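Local coordinates for protein cleavage stimulation factor 77 (Encephalitozoon cuniculi, PDB 2UY1) that probably takes part in the 3'-end processing of messenger RNA precursors as a helical-repeat scaffold of the suppressor of forked family, to which mRNA binding is generally assigned, at residues L302-R306 and I328-T333; F360-L364 and A373-F377; H320-Y324 and F448-K452; T354-E358 and L420-P424; E370-R374 and M390-E394. All coordinates share one frame; numbering follows the deposited sequence.

Interaction 1. Residues L302-R306 and I328-T333; sequences LELFR and IEYYAT
Two nearly antiparallel helices of the suppressor of forked helical-repeat fold meet here. A salt bridge sits beside an apolar strip. Arg306 grips Glu329 side-on. Its NE donates to Glu329 OE2 at 2.8 Å, and its NH2 donates to Glu329 OE1 at 2.8 Å. Each carboxylate oxygen uses its syn lone pair. The guanidinium and carboxylate planes are only 16° apart, so the pair lies almost flat. The Arg306 chain is extended from CG to NE, while Glu329 bends at chi2 (-78°) to meet it. Arg306 NH1 has a second, weak partner in Glu303 OE1 of its own helix, which completes a three-residue network.

Leu302 lies on the apolar side. Its CD1 meets Ile328 CG2 at 4.1 Å, and its CD2 meets Thr333 CG2 at 3.6 Å. The Phe305 ring takes Ile328 CG2 over one face, near the rim, and Glu329 OE2 at its edge. Leu297 of helix 282-300 touches both Leu302 and Ile328. The short segment axes are 12.4 Å apart and 169° from parallel, so long side chains span the gap. Such antiparallel pairing of consecutive helices is typical of TPR-like alpha-solenoids.

Interaction 2. Residues F360-L364 and A373-F377; sequences FFLFL and ARALF
Phe360, Phe361 and Leu364 pack against Ala373, Leu376 and Phe377 in an antiparallel helix hairpin of the TPR-like repeat fold. The hairpin joins helix 354-367 to helix 370-379. The segment axes approach to 9.3 Å at a signed crossing angle of -160°. All six residues are buried, and the contact is apolar.

Leu376 is the central side chain. Its CG is anti to the backbone N (chi1 177°), which sends the two methyls across to the facing helix. CD2 sits over one face of the Phe360 ring as a CH-pi contact, 3.6 Å from the centroid and displaced toward the rim. CD1 lies near CD2 and CE2 of the same ring. Leu364 crosses Leu376 at about a right angle, and its CD1 also touches Leu376 CD2. That one methyl is therefore shared by Phe360, Phe361 and Leu364.

Phe361 reaches across to Ala373 and Phe377. Its CG, too, lies opposite the backbone N, and this carries the ring to them. The edge of the ring meets Ala373 O in its plane, while one face is covered near the rim by Phe377 CD1. The two phenyl rings are oblique, with centroids 5.1 Å apart and planes at 42°. Beyond them, Met390 of helix 384-397 touches both Phe361 and Phe377. Phe343 and Tyr340 of helix 337-349 adjoin the Phe360 ring. The backbones come nearest at Leu364 and Ala373, where Leu364 CB meets Ala373 CB at 3.8 Å.

Interaction 3. Residues H320-Y324 and F448-K452; sequences HVFIY and FLDLK
The Phe448 ring lies between Tyr324 CB on one face and Leu449 CG, from its own segment, on the other. Phe448 begins a type II' beta turn, ending at Leu451, that docks on helix 319-333 of the helical-repeat fold. Ile323 CG2 meets the edge of the Phe448 ring. The Tyr324 ring also turns an edge toward the Phe448 face. This is a T-shaped pair, with centroids 5.6 Å apart and planes at 87°. The His320 ring is the second flat group. Leu451 covers one of its faces, with CB 3.8 Å from the ring centroid in a CH-pi contact. Phe448 CD2 and Asp450 OD1 lie at its edge.

The turn is closed by backbone hydrogen bonds in both directions between Phe448 and Leu451. It presents four consecutive side chains to the helix. Phe448 has CG anti to the backbone N (chi1 176°), which lays its ring across the backbone at Tyr324. Its CZ comes within 3.5 Å of Tyr324 CA.

Ile290 of helix 282-300 touches both His320 and Leu451, and Leu355 of helix 354-367 touches His320 and Ile323. The loop that follows helix 434-446 thus folds back onto the repeat helices. A single hydrogen bond joins the two segments. His320 NE2 donates to Asp450 OD1 at 3.1 Å, within the imidazole plane but from above the carboxylate plane.

Interaction 4. Residues T354-E358 and L420-P424; sequences TLLKE and LPPLP
This is a largely apolar docking of a proline-rich, extended loop on the first turn of helix 354-367. The loop follows helix 400-415, so it brings a distant part of the chain back onto the repeat array. Leu420 and Leu423 provide most of the loop's contact, and the intervening Pro421 adds a little.

Leu423 inserts its two methyls among three helix residues. CD2 presses on Thr354 CG2 at 3.5 Å, tighter than a usual carbon contact, and lies 3.7 Å from Leu355 N. CD1 meets Leu355 CD1 at 3.9 Å, the two side chains crossing at about a right angle. The same CD1 also lies 3.5 Å from Glu358 OE2. Glu358 is extended beyond CG, and Leu423 comes to it from the opposite direction. Glu358 OE1 is hydrogen-bonded to Thr383 OG1, which probably helps to hold the carboxylate there.

Thr354 is divided between the two leucines. Its CG2 lies opposite the backbone N and turns to Leu423, while OG1 sits beside that N (chi1 -71°) and meets Leu420 CD1 at 3.6 Å. Leu420 CD1 also reaches the aliphatic part of Lys357, more loosely.

Leu420 is further held by backbone hydrogen bonding to Lys382, in the link between helices 370-379 and 384-397. Leu355 also packs on His320 and Ile323 of helix 319-333, so the turn that receives the loop also contacts that helix.

Interaction 5. Residues E370-R374 and M390-E394; sequences EENAR and MIEYE
Arg374 and Glu394 cross at about a right angle, and the arginine approaches the carboxylate end-on. Both terminal nitrogens go to one oxygen. Arg374 NH2 donates to Glu394 OE1 at 2.6 Å with an N-H...O angle of 155°. Arg374 NH1 donates to the same OE1 at 3.0 Å, less straight at 135°. OE1 lies in the guanidinium plane. The carboxylate is turned 57° from that plane and offers one oxygen, unlike a flat pairing to both. NH2 uses the syn lone pair of OE1, while NH1 meets it on the syn side but out of the carboxylate plane.

Arg374 reaches across with its chain extended from CG to NE, and Glu394 bends at chi2 to turn its carboxylate toward it. Met390 CE comes within 4.1 Å of Arg374 NH1. Glu370 and Tyr393 lie beside the pair. Glu370 is modelled at the edge of the Tyr393 ring, but its OE1 is too close to the phenol oxygen, so the detail there is doubtful. Glu370 OE2 is only a long ion-pair partner of Arg374 NE.

The contact joins helix 370-379 to helix 384-397, with Leu402 of helix 400-415 touching both Arg374 and Glu394. The second oxygen, Glu394 OE2, accepts from Ser399 N. One partly exposed arginine thus probably offsets much of the charge of a buried glutamate, whose two oxygens both have donors.

Overall arrangement
All five contacts involve helices of one helical-repeat array; two of them dock loops on it. Interactions 2 and 5 are closest, with centres about 7 Å apart. They share Ala373 and Arg374, and Met390 SD lies 3.5 Å from Phe361 CZ. Interactions 2 and 4 share helix 354-367; interaction 4 uses its first turn and interaction 2 the following part. Interactions 1 and 3 use the two ends of helix 319-333 and touch through Phe305 and Tyr324. Interaction 3 meets interaction 4 where His320 CE1 lies 3.4 Å from Leu355 CD2. Tyr330 and Phe363 connect interaction 1 to interaction 2. Interaction 4 is nested within the chain loop closed by interaction 3.

Interaction 1. Residues L302-R306 and I328-T333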
# COMPACT_ATOMS: atom_id res chain seq x y z
N LEU B 302 26.76 4.26 -23.08
CA LEU B 302 26.72 5.08 -21.89
C LEU B 302 27.43 6.41 -22.12
O LEU B 302 26.86 7.47 -21.84
CB LEU B 302 27.28 4.28 -20.72
CG LEU B 302 26.98 4.47 -19.24
CD1 LEU B 302 25.51 4.35 -18.86
CD2 LEU B 302 27.72 3.32 -18.66
N GLU B 303 28.65 6.40 -22.67
CA GLU B 303 29.30 7.71 -22.81
C GLU B 303 28.43 8.78 -23.58
O GLU B 303 28.41 9.88 -23.16
CB GLU B 303 30.78 7.62 -23.23
CG GLU B 303 31.70 6.97 -22.13
CD GLU B 303 32.42 7.96 -21.16
OE1 GLU B 303 31.76 8.71 -20.40
OE2 GLU B 303 33.69 7.93 -21.13
N LEU B 304 27.66 8.42 -24.60
CA LEU B 304 26.75 9.38 -25.26
C LEU B 304 25.44 9.67 -24.51
O LEU B 304 24.91 10.82 -24.58
CB LEU B 304 26.44 8.96 -26.73
CG LEU B 304 27.44 9.43 -27.83
CD1 LEU B 304 27.18 8.77 -29.14
CD2 LEU B 304 27.39 10.93 -27.99
N PHE B 305 24.90 8.65 -23.81
CA PHE B 305 23.86 8.87 -22.74
C PHE B 305 24.31 10.01 -21.80
O PHE B 305 23.59 10.93 -21.52
CB PHE B 305 23.59 7.55 -21.93
CG PHE B 305 22.81 7.75 -20.64
CD1 PHE B 305 21.43 7.66 -20.63
CD2 PHE B 305 23.46 8.02 -19.47
CE1 PHE B 305 20.70 7.88 -19.48
CE2 PHE B 305 22.77 8.20 -18.27
CZ PHE B 305 21.40 8.14 -18.27
N ARG B 306 25.56 9.91 -21.38
CA ARG B 306 26.19 10.81 -20.42
C ARG B 306 26.38 12.21 -20.96
O ARG B 306 26.15 13.20 -20.26
CB ARG B 306 27.53 10.22 -20.02
CG ARG B 306 27.36 9.28 -18.83
CD ARG B 306 28.65 8.72 -18.43
NE ARG B 306 28.45 7.57 -17.57
CZ ARG B 306 29.38 6.65 -17.35
NH1 ARG B 306 30.54 6.73 -17.95
NH2 ARG B 306 29.13 5.65 -16.54
N ILE B 328 19.91 4.48 -13.87
CA ILE B 328 20.73 3.88 -14.94
C ILE B 328 22.21 3.73 -14.50
O ILE B 328 22.84 2.77 -14.89
CB ILE B 328 20.77 4.74 -16.18
CG1 ILE B 328 19.37 4.92 -16.82
CG2 ILE B 328 21.84 4.20 -17.13
CD1 ILE B 328 18.63 3.66 -17.12
N GLU B 329 22.74 4.70 -13.78
CA GLU B 329 24.16 4.72 -13.55
C GLU B 329 24.42 3.63 -12.57
O GLU B 329 25.34 2.89 -12.75
CB GLU B 329 24.70 6.06 -13.05
CG GLU B 329 24.79 7.12 -14.12
CD GLU B 329 26.03 6.98 -15.06
OE1 GLU B 329 26.94 6.14 -14.85
OE2 GLU B 329 26.09 7.77 -16.03
N TYR B 330 23.57 3.50 -11.55
CA TYR B 330 23.74 2.38 -10.60
C TYR B 330 23.66 0.97 -11.27
O TYR B 330 24.58 0.19 -11.14
CB TYR B 330 22.77 2.46 -9.40
CG TYR B 330 23.02 1.33 -8.45
CD1 TYR B 330 24.26 1.24 -7.79
CD2 TYR B 330 22.09 0.30 -8.28
CE1 TYR B 330 24.55 0.16 -6.93
CE2 TYR B 330 22.38 -0.80 -7.40
CZ TYR B 330 23.62 -0.84 -6.76
OH TYR B 330 23.94 -1.86 -5.87
N TYR B 331 22.55 0.66 -11.95
CA TYR B 331 22.33 -0.69 -12.53
C TYR B 331 23.22 -1.01 -13.73
O TYR B 331 23.45 -2.15 -14.01
CB TYR B 331 20.82 -0.90 -12.83
CG TYR B 331 20.10 -0.91 -11.53
CD1 TYR B 331 20.17 -2.02 -10.72
CD2 TYR B 331 19.43 0.22 -11.05
CE1 TYR B 331 19.59 -2.02 -9.46
CE2 TYR B 331 18.84 0.23 -9.79
CZ TYR B 331 18.92 -0.91 -9.01
OH TYR B 331 18.37 -0.95 -7.73
N ALA B 332 23.75 0.01 -14.40
CA ALA B 332 24.59 -0.22 -15.58
C ALA B 332 26.05 -0.41 -15.15
O ALA B 332 26.73 -1.29 -15.63
CB ALA B 332 24.44 0.94 -16.58
N THR B 333 26.49 0.37 -14.17
CA THR B 333 27.90 0.41 -13.79
C THR B 333 28.17 -0.20 -12.41
O THR B 333 29.26 -0.70 -12.17
CB THR B 333 28.41 1.85 -13.86
OG1 THR B 333 27.89 2.57 -12.74
CG2 THR B 333 27.97 2.50 -15.15

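Interaction 2. Residues F360-L364 and A373-F377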
# COMPACT_ATOMS: atom_id res chain seq x y z
N PHE B 360 15.59 9.11 -3.13
CA PHE B 360 17.03 9.15 -2.80
C PHE B 360 17.29 8.38 -1.50
O PHE B 360 18.21 7.61 -1.46
CB PHE B 360 17.50 10.60 -2.56
CG PHE B 360 19.01 10.82 -2.48
CD1 PHE B 360 19.92 9.83 -2.74
CD2 PHE B 360 19.51 12.12 -2.19
CE1 PHE B 360 21.29 10.05 -2.68
CE2 PHE B 360 20.86 12.35 -2.12
CZ PHE B 360 21.75 11.32 -2.33
N PHE B 361 16.54 8.65 -0.44
CA PHE B 361 16.77 7.95 0.80
C PHE B 361 16.57 6.47 0.66
O PHE B 361 17.38 5.70 1.14
CB PHE B 361 15.97 8.54 1.96
CG PHE B 361 16.02 7.67 3.21
CD1 PHE B 361 17.24 7.55 3.94
CD2 PHE B 361 14.90 6.94 3.61
CE1 PHE B 361 17.36 6.69 5.08
CE2 PHE B 361 15.00 6.08 4.77
CZ PHE B 361 16.26 6.01 5.50
N LEU B 362 15.51 6.06 -0.01
CA LEU B 362 15.12 4.63 -0.02
C LEU B 362 16.02 3.85 -0.95
O LEU B 362 16.28 2.65 -0.77
CB LEU B 362 13.67 4.43 -0.43
CG LEU B 362 12.58 4.94 0.54
CD1 LEU B 362 11.24 4.78 -0.13
CD2 LEU B 362 12.56 4.25 1.96
N PHE B 363 16.50 4.54 -1.99
CA PHE B 363 17.53 4.01 -2.86
C PHE B 363 18.79 3.78 -2.03
O PHE B 363 19.44 2.78 -2.13
CB PHE B 363 17.89 5.02 -3.97
CG PHE B 363 19.15 4.64 -4.72
CD1 PHE B 363 19.13 3.61 -5.68
CD2 PHE B 363 20.33 5.33 -4.52
CE1 PHE B 363 20.31 3.26 -6.39
CE2 PHE B 363 21.52 4.97 -5.19
CZ PHE B 363 21.51 3.93 -6.12
N LEU B 364 19.23 4.75 -1.25
CA LEU B 364 20.50 4.47 -0.51
C LEU B 364 20.31 3.29 0.51
O LEU B 364 21.19 2.47 0.76
CB LEU B 364 20.96 5.74 0.22
CG LEU B 364 21.45 6.89 -0.69
CD1 LEU B 364 21.77 8.11 0.17
CD2 LEU B 364 22.72 6.47 -1.49
N ALA B 373 22.98 6.79 3.68
CA ALA B 373 21.56 6.80 3.95
C ALA B 373 21.30 7.56 5.24
O ALA B 373 20.42 8.44 5.27
CB ALA B 373 20.98 5.34 3.99
N ARG B 374 22.04 7.23 6.29
CA ARG B 374 21.78 7.80 7.61
C ARG B 374 22.06 9.30 7.69
O ARG B 374 21.26 10.06 8.24
CB ARG B 374 22.59 7.09 8.70
CG ARG B 374 22.13 5.70 9.04
CD ARG B 374 23.22 5.11 9.93
NE ARG B 374 22.93 3.78 10.47
CZ ARG B 374 21.92 3.48 11.28
NH1 ARG B 374 21.05 4.40 11.66
NH2 ARG B 374 21.77 2.24 11.73
N ALA B 375 23.18 9.72 7.10
CA ALA B 375 23.51 11.15 6.96
C ALA B 375 22.49 11.95 6.17
O ALA B 375 22.21 13.11 6.50
CB ALA B 375 24.88 11.31 6.33
N LEU B 376 21.96 11.35 5.10
CA LEU B 376 20.94 12.04 4.30
C LEU B 376 19.62 12.21 5.11
O LEU B 376 19.03 13.33 5.13
CB LEU B 376 20.71 11.34 2.95
CG LEU B 376 19.62 11.93 2.06
CD1 LEU B 376 20.07 13.35 1.47
CD2 LEU B 376 19.16 10.95 0.96
N PHE B 377 19.14 11.11 5.72
CA PHE B 377 17.96 11.12 6.59
C PHE B 377 18.02 12.24 7.64
O PHE B 377 17.01 12.91 7.83
CB PHE B 377 17.84 9.75 7.27
CG PHE B 377 16.55 9.53 8.03
CD1 PHE B 377 15.37 9.12 7.38
CD2 PHE B 377 16.53 9.66 9.43
CE1 PHE B 377 14.18 8.88 8.12
CE2 PHE B 377 15.38 9.41 10.16
CZ PHE B 377 14.20 9.01 9.51

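Interaction 3. Residues H320-Y324 and F448-K452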
# COMPACT_ATOMS: atom_id res chain seq x y z
N HIS B 320 12.29 13.76 -11.89
CA HIS B 320 12.33 12.39 -12.40
C HIS B 320 13.55 12.06 -13.25
O HIS B 320 13.92 10.90 -13.37
CB HIS B 320 11.11 12.15 -13.30
CG HIS B 320 9.82 12.05 -12.55
ND1 HIS B 320 8.93 12.99 -12.17
CD2 HIS B 320 9.35 10.85 -12.05
CE1 HIS B 320 7.93 12.35 -11.48
NE2 HIS B 320 8.19 11.06 -11.45
N VAL B 321 14.10 13.06 -13.94
CA VAL B 321 15.10 12.83 -14.97
C VAL B 321 16.40 12.55 -14.25
O VAL B 321 17.15 11.72 -14.67
CB VAL B 321 15.22 14.08 -15.98
CG1 VAL B 321 16.42 13.94 -16.99
CG2 VAL B 321 13.96 14.21 -16.75
N PHE B 322 16.57 13.20 -13.11
CA PHE B 322 17.73 12.96 -12.24
C PHE B 322 17.66 11.59 -11.60
O PHE B 322 18.67 10.95 -11.47
CB PHE B 322 17.77 13.98 -11.10
CG PHE B 322 18.06 15.41 -11.54
CD1 PHE B 322 19.36 15.85 -11.69
CD2 PHE B 322 17.01 16.30 -11.78
CE1 PHE B 322 19.64 17.18 -12.06
CE2 PHE B 322 17.27 17.64 -12.14
CZ PHE B 322 18.59 18.08 -12.26
N ILE B 323 16.49 11.20 -11.08
CA ILE B 323 16.26 9.90 -10.46
C ILE B 323 16.43 8.79 -11.49
O ILE B 323 17.04 7.76 -11.22
CB ILE B 323 14.82 9.80 -9.87
CG1 ILE B 323 14.51 10.92 -8.85
CG2 ILE B 323 14.50 8.39 -9.35
CD1 ILE B 323 13.00 10.90 -8.38
N TYR B 324 15.87 8.99 -12.69
CA TYR B 324 16.12 8.02 -13.76
C TYR B 324 17.60 7.85 -14.09
O TYR B 324 18.07 6.72 -14.25
CB TYR B 324 15.32 8.44 -14.98
CG TYR B 324 15.78 7.78 -16.22
CD1 TYR B 324 15.32 6.49 -16.58
CD2 TYR B 324 16.69 8.43 -17.05
CE1 TYR B 324 15.79 5.91 -17.72
CE2 TYR B 324 17.16 7.86 -18.19
CZ TYR B 324 16.71 6.63 -18.54
OH TYR B 324 17.20 6.10 -19.71
N PHE B 448 7.60 6.26 -16.38
CA PHE B 448 8.70 6.13 -15.38
C PHE B 448 8.13 6.51 -14.02
O PHE B 448 7.71 7.65 -13.80
CB PHE B 448 9.95 6.99 -15.71
CG PHE B 448 11.05 6.93 -14.63
CD1 PHE B 448 11.77 5.73 -14.37
CD2 PHE B 448 11.35 8.05 -13.85
CE1 PHE B 448 12.80 5.69 -13.40
CE2 PHE B 448 12.35 8.00 -12.88
CZ PHE B 448 13.08 6.81 -12.65
N LEU B 449 8.08 5.54 -13.12
CA LEU B 449 7.45 5.78 -11.83
C LEU B 449 6.01 6.32 -12.05
O LEU B 449 5.24 5.69 -12.75
CB LEU B 449 8.31 6.72 -11.01
CG LEU B 449 9.73 6.12 -10.77
CD1 LEU B 449 10.48 7.00 -9.87
CD2 LEU B 449 9.62 4.73 -10.16
N ASP B 450 5.68 7.47 -11.47
CA ASP B 450 4.35 8.07 -11.57
C ASP B 450 4.24 9.10 -12.72
O ASP B 450 3.15 9.67 -12.98
CB ASP B 450 4.00 8.72 -10.23
CG ASP B 450 4.89 9.86 -9.91
OD1 ASP B 450 6.10 9.61 -9.68
OD2 ASP B 450 4.36 11.02 -9.93
N LEU B 451 5.37 9.33 -13.37
CA LEU B 451 5.42 10.10 -14.60
C LEU B 451 4.87 9.22 -15.73
O LEU B 451 5.52 8.26 -16.15
CB LEU B 451 6.87 10.44 -14.90
CG LEU B 451 7.17 11.51 -15.95
CD1 LEU B 451 6.46 12.83 -15.62
CD2 LEU B 451 8.68 11.69 -15.94
N LYS B 452 3.66 9.52 -16.19
CA LYS B 452 2.91 8.69 -17.13
C LYS B 452 2.45 9.51 -18.33
O LYS B 452 2.32 10.70 -18.20
CB LYS B 452 1.70 8.06 -16.43
CG LYS B 452 2.14 6.95 -15.45
CD LYS B 452 1.04 6.34 -14.70
CE LYS B 452 1.62 5.21 -13.78
NZ LYS B 452 0.57 4.37 -13.17

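Interaction 4. Residues T354-E358 and L420-P424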
# COMPACT_ATOMS: atom_id res chain seq x y z
N THR B 354 9.59 16.21 -2.68
CA THR B 354 9.45 15.07 -1.77
C THR B 354 9.77 13.72 -2.49
O THR B 354 10.43 12.79 -1.94
CB THR B 354 8.05 15.10 -1.22
OG1 THR B 354 7.92 16.22 -0.30
CG2 THR B 354 7.65 13.71 -0.56
N LEU B 355 9.34 13.64 -3.74
CA LEU B 355 9.74 12.53 -4.62
C LEU B 355 11.20 12.26 -4.60
O LEU B 355 11.63 11.15 -4.42
CB LEU B 355 9.37 12.85 -6.07
CG LEU B 355 9.76 11.75 -7.06
CD1 LEU B 355 8.99 10.41 -6.76
CD2 LEU B 355 9.49 12.30 -8.45
N LEU B 356 12.02 13.28 -4.85
CA LEU B 356 13.47 13.02 -4.94
C LEU B 356 14.02 12.67 -3.54
O LEU B 356 14.98 11.89 -3.40
CB LEU B 356 14.12 14.31 -5.49
CG LEU B 356 15.37 14.71 -6.28
CD1 LEU B 356 15.77 13.81 -7.44
CD2 LEU B 356 15.02 16.06 -6.88
N LYS B 357 13.50 13.36 -2.51
CA LYS B 357 13.96 13.14 -1.14
C LYS B 357 13.72 11.67 -0.70
O LYS B 357 14.66 10.98 -0.22
CB LYS B 357 13.30 14.12 -0.19
CG LYS B 357 13.75 15.57 -0.36
CD LYS B 357 13.00 16.50 0.65
CE LYS B 357 13.10 18.01 0.20
NZ LYS B 357 11.90 18.78 0.76
N GLU B 358 12.51 11.19 -0.94
CA GLU B 358 12.13 9.81 -0.62
C GLU B 358 12.80 8.76 -1.47
O GLU B 358 13.24 7.74 -0.94
CB GLU B 358 10.60 9.64 -0.66
CG GLU B 358 10.09 8.20 -0.35
CD GLU B 358 8.58 8.11 -0.14
OE1 GLU B 358 8.01 8.74 0.80
OE2 GLU B 358 7.94 7.32 -0.87
N LEU B 420 6.25 15.30 5.99
CA LEU B 420 5.87 15.72 4.64
C LEU B 420 4.66 14.90 4.19
O LEU B 420 4.53 13.71 4.52
CB LEU B 420 7.03 15.59 3.68
CG LEU B 420 8.25 16.43 3.94
CD1 LEU B 420 9.32 15.85 2.99
CD2 LEU B 420 7.92 17.91 3.69
N PRO B 421 3.75 15.54 3.44
CA PRO B 421 2.67 14.83 2.76
C PRO B 421 3.12 13.59 1.93
O PRO B 421 4.16 13.62 1.24
CB PRO B 421 2.08 15.93 1.82
CG PRO B 421 2.33 17.16 2.54
CD PRO B 421 3.70 16.99 3.20
N PRO B 422 2.34 12.49 1.98
CA PRO B 422 2.71 11.28 1.23
C PRO B 422 2.65 11.41 -0.28
O PRO B 422 1.83 12.18 -0.84
CB PRO B 422 1.70 10.24 1.71
CG PRO B 422 0.55 11.06 2.27
CD PRO B 422 1.13 12.29 2.80
N LEU B 423 3.53 10.64 -0.93
CA LEU B 423 3.40 10.40 -2.38
C LEU B 423 2.18 9.52 -2.62
O LEU B 423 1.84 8.70 -1.78
CB LEU B 423 4.64 9.72 -2.94
CG LEU B 423 6.08 10.21 -2.70
CD1 LEU B 423 7.05 9.41 -3.55
CD2 LEU B 423 6.25 11.68 -2.98
N PRO B 424 1.47 9.73 -3.76
CA PRO B 424 0.42 8.80 -4.21
C PRO B 424 0.91 7.35 -4.26
O PRO B 424 2.08 7.11 -4.56
CB PRO B 424 0.12 9.29 -5.65
CG PRO B 424 0.43 10.77 -5.60
CD PRO B 424 1.63 10.87 -4.69

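Interaction 5. Residues E370-R374 and M390-E394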
# COMPACT_ATOMS: atom_id res chain seq x y z
N GLU B 370 24.54 2.27 3.86
CA GLU B 370 24.06 2.66 5.17
C GLU B 370 24.48 4.01 5.73
O GLU B 370 23.63 4.81 6.18
CB GLU B 370 24.36 1.55 6.18
CG GLU B 370 23.77 1.83 7.53
CD GLU B 370 23.98 0.68 8.47
OE1 GLU B 370 23.39 -0.40 8.23
OE2 GLU B 370 24.76 0.87 9.40
N GLU B 371 25.78 4.27 5.71
CA GLU B 371 26.34 5.47 6.24
C GLU B 371 25.83 6.71 5.52
O GLU B 371 25.50 7.71 6.15
CB GLU B 371 27.88 5.40 6.15
CG GLU B 371 28.50 4.21 6.92
CD GLU B 371 28.56 4.47 8.44
OE1 GLU B 371 29.49 5.23 8.85
OE2 GLU B 371 27.67 3.94 9.20
N ASN B 372 25.76 6.66 4.19
CA ASN B 372 25.18 7.73 3.42
C ASN B 372 23.69 7.92 3.63
O ASN B 372 23.22 9.07 3.71
CB ASN B 372 25.48 7.60 1.92
CG ASN B 372 26.93 7.88 1.64
OD1 ASN B 372 27.55 8.76 2.48
ND2 ASN B 372 27.49 7.32 0.70
N ALA B 373 22.98 6.79 3.68
CA ALA B 373 21.56 6.80 3.95
C ALA B 373 21.30 7.56 5.24
O ALA B 373 20.42 8.44 5.27
CB ALA B 373 20.98 5.34 3.99
N ARG B 374 22.04 7.23 6.29
CA ARG B 374 21.78 7.80 7.61
C ARG B 374 22.06 9.30 7.69
O ARG B 374 21.26 10.06 8.24
CB ARG B 374 22.59 7.09 8.70
CG ARG B 374 22.13 5.70 9.04
CD ARG B 374 23.22 5.11 9.93
NE ARG B 374 22.93 3.78 10.47
CZ ARG B 374 21.92 3.48 11.28
NH1 ARG B 374 21.05 4.40 11.66
NH2 ARG B 374 21.77 2.24 11.73
N MET B 390 13.26 3.70 7.81
CA MET B 390 14.41 3.88 8.70
C MET B 390 14.20 3.20 10.06
O MET B 390 15.10 2.61 10.61
CB MET B 390 14.74 5.40 8.84
CG MET B 390 15.99 5.76 9.62
SD MET B 390 17.50 5.27 8.70
CE MET B 390 17.73 3.67 9.29
N ILE B 391 13.01 3.30 10.63
CA ILE B 391 12.68 2.61 11.91
C ILE B 391 12.78 1.09 11.73
O ILE B 391 13.28 0.38 12.62
CB ILE B 391 11.21 3.04 12.43
CG1 ILE B 391 11.25 4.48 13.01
CG2 ILE B 391 10.64 1.98 13.50
CD1 ILE B 391 9.86 5.26 13.06
N GLU B 392 12.28 0.57 10.62
CA GLU B 392 12.31 -0.89 10.39
C GLU B 392 13.75 -1.39 10.17
O GLU B 392 14.19 -2.40 10.76
CB GLU B 392 11.47 -1.30 9.17
CG GLU B 392 11.53 -2.87 8.77
CD GLU B 392 10.73 -3.82 9.68
OE1 GLU B 392 10.33 -3.43 10.81
OE2 GLU B 392 10.48 -4.99 9.30
N TYR B 393 14.48 -0.66 9.34
CA TYR B 393 15.98 -0.90 9.22
C TYR B 393 16.81 -0.92 10.53
O TYR B 393 17.58 -1.86 10.79
CB TYR B 393 16.56 0.13 8.27
CG TYR B 393 18.01 -0.14 7.86
CD1 TYR B 393 18.29 -0.89 6.73
CD2 TYR B 393 19.06 0.32 8.62
CE1 TYR B 393 19.61 -1.11 6.31
CE2 TYR B 393 20.40 0.09 8.23
CZ TYR B 393 20.64 -0.61 7.09
OH TYR B 393 21.93 -0.86 6.70
N GLU B 394 16.76 0.15 11.30
CA GLU B 394 17.29 0.19 12.71
C GLU B 394 16.92 -0.98 13.63
O GLU B 394 17.82 -1.60 14.26
CB GLU B 394 16.90 1.54 13.36
CG GLU B 394 17.74 1.91 14.59
CD GLU B 394 19.22 1.90 14.26
OE1 GLU B 394 19.55 2.31 13.16
OE2 GLU B 394 20.04 1.50 15.09